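Local atomic coordinates of tailspike protein (Acinetobacter phage vB_ApiP_P1, PDB entry 6E1R), a protein that forms the trimeric tailspike of an Acinetobacter phage, and probably binds and hydrolyses the capsular polysaccharide of its bacterial host. Residues 127-132 / 164-169; 500-505 / 519-524. All coordinates share one frame; numbering follows the deposited sequence.

Interaction 1: residues 127-132 / 164-169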
# COMPACT_ATOMS: atom_id res chain seq x y z
N ALA A 127 28.09 -8.67 14.73
CA ALA A 127 27.39 -7.46 14.33
C ALA A 127 27.97 -6.91 13.04
O ALA A 127 29.15 -7.09 12.73
CB ALA A 127 27.48 -6.41 15.44
N THR A 128 27.11 -6.24 12.27
CA THR A 128 27.47 -5.56 11.02
C THR A 128 28.00 -6.51 9.96
O THR A 128 28.72 -6.09 9.05
CB THR A 128 28.49 -4.43 11.27
OG1 THR A 128 29.75 -5.00 11.66
CG2 THR A 128 27.99 -3.50 12.36
N LEU A 129 27.64 -7.79 10.03
CA LEU A 129 28.08 -8.74 9.01
C LEU A 129 27.33 -8.50 7.71
O LEU A 129 26.09 -8.54 7.68
CB LEU A 129 27.86 -10.18 9.48
CG LEU A 129 28.05 -11.20 8.35
CD1 LEU A 129 29.51 -11.27 7.90
CD2 LEU A 129 27.53 -12.58 8.73
N ARG A 130 28.07 -8.27 6.63
CA ARG A 130 27.51 -8.22 5.28
C ARG A 130 28.11 -9.38 4.50
O ARG A 130 29.30 -9.37 4.18
CB ARG A 130 27.79 -6.88 4.61
CG ARG A 130 27.38 -6.82 3.15
CD ARG A 130 27.77 -5.49 2.54
NE ARG A 130 27.62 -5.49 1.09
CZ ARG A 130 28.11 -4.54 0.29
NH1 ARG A 130 28.76 -3.51 0.81
NH2 ARG A 130 27.93 -4.63 -1.02
N ILE A 131 27.28 -10.37 4.18
CA ILE A 131 27.73 -11.58 3.50
C ILE A 131 26.85 -11.79 2.28
O ILE A 131 25.62 -11.70 2.37
CB ILE A 131 27.69 -12.81 4.44
CG1 ILE A 131 28.03 -14.09 3.68
CG2 ILE A 131 26.34 -12.92 5.14
CD1 ILE A 131 28.10 -15.31 4.57
N GLU A 132 27.48 -12.06 1.13
CA GLU A 132 26.78 -12.19 -0.14
C GLU A 132 27.23 -13.46 -0.85
O GLU A 132 28.25 -14.07 -0.50
CB GLU A 132 27.01 -10.97 -1.03
CG GLU A 132 26.61 -9.64 -0.39
CD GLU A 132 26.90 -8.45 -1.27
OE1 GLU A 132 27.90 -8.50 -2.03
OE2 GLU A 132 26.15 -7.46 -1.21
N SER A 164 22.95 -6.38 10.00
CA SER A 164 23.51 -7.44 9.17
C SER A 164 22.90 -7.33 7.78
O SER A 164 21.92 -6.61 7.56
CB SER A 164 23.28 -8.82 9.78
OG SER A 164 21.91 -9.04 10.06
N TYR A 165 23.49 -8.06 6.84
CA TYR A 165 22.99 -8.09 5.47
C TYR A 165 23.26 -9.46 4.88
O TYR A 165 24.39 -9.96 4.95
CB TYR A 165 23.66 -7.00 4.62
CG TYR A 165 23.10 -6.88 3.22
CD1 TYR A 165 23.59 -7.66 2.17
CD2 TYR A 165 22.09 -5.97 2.93
CE1 TYR A 165 23.07 -7.55 0.90
CE2 TYR A 165 21.57 -5.85 1.66
CZ TYR A 165 22.07 -6.64 0.64
OH TYR A 165 21.55 -6.53 -0.63
N PHE A 166 22.22 -10.07 4.31
CA PHE A 166 22.32 -11.39 3.70
C PHE A 166 21.82 -11.28 2.27
O PHE A 166 20.61 -11.12 2.04
CB PHE A 166 21.52 -12.42 4.49
CG PHE A 166 22.02 -12.62 5.88
CD1 PHE A 166 21.58 -11.81 6.92
CD2 PHE A 166 22.94 -13.61 6.16
CE1 PHE A 166 22.05 -11.99 8.20
CE2 PHE A 166 23.42 -13.80 7.45
CZ PHE A 166 22.97 -12.98 8.47
N GLY A 167 22.73 -11.37 1.31
CA GLY A 167 22.38 -11.18 -0.08
C GLY A 167 22.57 -12.40 -0.95
O GLY A 167 23.70 -12.86 -1.16
N LYS A 168 21.46 -12.94 -1.45
CA LYS A 168 21.46 -14.01 -2.44
C LYS A 168 22.21 -15.25 -1.94
O LYS A 168 23.20 -15.69 -2.51
CB LYS A 168 22.03 -13.50 -3.77
CG LYS A 168 21.28 -12.27 -4.27
CD LYS A 168 21.95 -11.62 -5.46
CE LYS A 168 21.15 -10.41 -5.92
NZ LYS A 168 21.84 -9.64 -6.99
N LEU A 169 21.70 -15.79 -0.83
CA LEU A 169 22.23 -17.00 -0.23
C LEU A 169 21.10 -18.00 -0.02
O LEU A 169 19.97 -17.61 0.29
CB LEU A 169 22.93 -16.71 1.11
CG LEU A 169 24.21 -15.87 1.04
CD1 LEU A 169 24.69 -15.51 2.43
CD2 LEU A 169 25.28 -16.63 0.27
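Tyr165 and Arg130 lie side by side and point the same way from neighbouring parallel strands. CG of each is anti to its own backbone N (chi1 -174° for Tyr165, 173° for Arg130), which brings Arg130 CG to 4.0 Å from Tyr165 CD1. Beyond CG the arginine runs extended, and Glu132 OE2 comes in the plane of its guanidinium to form a salt bridge, 3.3 Å from Arg130 NH2, with weak hydrogen bonds from NE and NH2. The same OE2 sits 3.7 Å from Tyr165 CE1, its carboxylate turned steeply to the ring. This polar face meets the second subunit, whose Lys168 pairs with Glu132 and whose Gly133 carbonyl takes Arg130 NH1. The two strands belong to successive coils of a parallel beta-helix, probably right-handed as in other phage tailspikes. Their backbones are joined by Tyr165 N to Leu129 O (2.8 Å), Ile131 N to Tyr165 O (3.0 Å) and Gly167 N to Ile131 O (3.1 Å). On the other face Ile131 splits its branches: CG2 meets Phe166 CD2 at 3.6 Å, while CG1, anti to the backbone N, carries CD1 toward Leu169, whose CD1 lies 3.8 Å from CG1. Phe166 in turn meets the rings of Phe182 and Phe195, and Ile131 touches Leu111 and Val113 on strand 111-113, the neighbour on the other side.

Interaction 2: residues 500-505 / 519-524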
# COMPACT_ATOMS: atom_id res chain seq x y z
N ILE A 500 -49.15 14.71 25.69
CA ILE A 500 -49.23 13.59 24.75
C ILE A 500 -50.60 13.61 24.11
O ILE A 500 -51.62 13.84 24.78
CB ILE A 500 -48.94 12.24 25.45
CG1 ILE A 500 -49.00 11.09 24.43
CG2 ILE A 500 -49.88 12.01 26.61
CD1 ILE A 500 -48.54 9.76 24.99
N SER A 501 -50.64 13.37 22.80
CA SER A 501 -51.88 13.40 22.03
C SER A 501 -51.86 12.25 21.04
O SER A 501 -50.98 12.17 20.19
CB SER A 501 -52.04 14.74 21.29
OG SER A 501 -53.22 14.75 20.50
N GLN A 502 -52.85 11.36 21.15
CA GLN A 502 -52.94 10.21 20.25
C GLN A 502 -53.52 10.66 18.92
O GLN A 502 -54.72 10.93 18.82
CB GLN A 502 -53.78 9.09 20.87
CG GLN A 502 -53.87 7.86 19.99
CD GLN A 502 -54.43 6.65 20.72
OE1 GLN A 502 -53.99 6.31 21.82
NE2 GLN A 502 -55.41 5.99 20.11
N ILE A 503 -52.67 10.76 17.90
CA ILE A 503 -53.12 11.20 16.59
C ILE A 503 -54.06 10.17 15.97
O ILE A 503 -55.03 10.52 15.30
CB ILE A 503 -51.91 11.49 15.69
CG1 ILE A 503 -51.24 12.81 16.07
CG2 ILE A 503 -52.31 11.50 14.23
CD1 ILE A 503 -50.28 13.31 15.01
N GLY A 504 -53.78 8.89 16.19
CA GLY A 504 -54.62 7.85 15.62
C GLY A 504 -54.20 6.49 16.11
O GLY A 504 -53.24 6.35 16.88
N SER A 505 -54.93 5.48 15.66
CA SER A 505 -54.66 4.10 16.05
C SER A 505 -55.29 3.16 15.03
O SER A 505 -56.15 3.56 14.24
CB SER A 505 -55.20 3.80 17.46
OG SER A 505 -56.61 3.87 17.49
N PHE A 519 -53.94 -0.39 24.53
CA PHE A 519 -53.34 0.41 25.59
C PHE A 519 -53.65 1.88 25.37
O PHE A 519 -53.78 2.35 24.24
CB PHE A 519 -51.82 0.20 25.65
CG PHE A 519 -51.42 -1.25 25.76
CD1 PHE A 519 -51.48 -1.91 26.97
CD2 PHE A 519 -50.99 -1.94 24.64
CE1 PHE A 519 -51.12 -3.24 27.07
CE2 PHE A 519 -50.63 -3.27 24.73
CZ PHE A 519 -50.69 -3.92 25.95
N THR A 520 -53.75 2.61 26.48
CA THR A 520 -53.82 4.06 26.49
C THR A 520 -52.49 4.61 26.99
O THR A 520 -51.89 4.06 27.92
CB THR A 520 -54.97 4.56 27.38
OG1 THR A 520 -56.21 4.03 26.89
CG2 THR A 520 -55.04 6.08 27.37
N TRP A 521 -52.03 5.69 26.37
CA TRP A 521 -50.66 6.16 26.54
C TRP A 521 -50.60 7.46 27.34
O TRP A 521 -51.44 8.35 27.16
CB TRP A 521 -50.00 6.36 25.17
CG TRP A 521 -49.98 5.09 24.39
CD1 TRP A 521 -50.91 4.67 23.48
CD2 TRP A 521 -49.00 4.05 24.47
NE1 TRP A 521 -50.56 3.44 22.98
CE2 TRP A 521 -49.39 3.04 23.57
CE3 TRP A 521 -47.82 3.89 25.20
CZ2 TRP A 521 -48.64 1.88 23.39
CZ3 TRP A 521 -47.08 2.73 25.02
CH2 TRP A 521 -47.50 1.74 24.13
N SER A 522 -49.61 7.54 28.22
CA SER A 522 -49.39 8.71 29.06
C SER A 522 -47.90 8.87 29.29
O SER A 522 -47.09 8.04 28.87
CB SER A 522 -50.13 8.59 30.39
OG SER A 522 -49.66 7.47 31.13
N ILE A 523 -47.54 9.97 29.95
CA ILE A 523 -46.16 10.25 30.34
C ILE A 523 -46.17 10.66 31.81
O ILE A 523 -46.87 11.61 32.18
CB ILE A 523 -45.52 11.35 29.47
CG1 ILE A 523 -45.60 10.98 27.99
CG2 ILE A 523 -44.07 11.58 29.89
CD1 ILE A 523 -45.07 12.05 27.06
N ASN A 524 -45.40 9.96 32.63
CA ASN A 524 -45.37 10.22 34.06
C ASN A 524 -44.36 11.32 34.37
O ASN A 524 -43.78 11.94 33.47
CB ASN A 524 -45.09 8.93 34.84
CG ASN A 524 -43.75 8.30 34.48
OD1 ASN A 524 -42.90 8.92 33.84
ND2 ASN A 524 -43.57 7.05 34.90
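Ile500 packs on Trp521 CB, the backbone of Trp521 and Ser522, and the tip of Ile523 where the outermost strands of two antiparallel sheets approach each other in the C-terminal domain, probably a beta-sandwich. Strand 497-507 is the outermost strand of one sheet within the chain and strand 519-523 of the other; their short segments run at 150° to each other with axes 7.5 Å apart at closest, so side chains bridge the gap. From the chain outward, Ile500 CB stands 4.2 Å from Ile523 CD1. The CG2 branch lies 4.0 Å from Trp521 O and close to Ser522 CA. CG1 leaves anti to the backbone N (chi1 -179°) and, with the chain extended, puts CD1 3.7 Å from Trp521 CB and near that residue's carbonyl carbon. Trp521 itself is buried: Phe519 CB covers one face of its indole near the rim, Tyr487 meets it edge-to-face, and Leu529 and Ala531 touch it from its own sheet. Past Gln502, a classic beta bulge sets Ile503 and Gly504 both against Glu488, and Ile503 packs on Ile503 of both neighbouring subunits. Gln502, an exposed residue, extends its amide to the indole edge, the amide plane 65° from the ring and OE1 in the ring plane, 3.9 Å from Trp521 CD1.

How the interactions relate
From the N terminus of this fragment, the C-terminal part of a longer tailspike, the chain passes a small mixed sheet and helix 94-106 before interaction 1 closes a loop of 31 residues, the span of one turn between successive strands of the parallel stack. Many further parallel strands follow before the antiparallel C-terminal domain, where interaction 2 closes a shorter loop of 13 residues. The two loops lie in series, neither nesting nor crossing, on opposite sides of the chain's centre, with contact centres about 81 Å apart. Interaction 1 binds neighbouring strands edge to edge within the stack; interaction 2 joins two separate sheets through side chains. Both also touch the second subunit of the trimer.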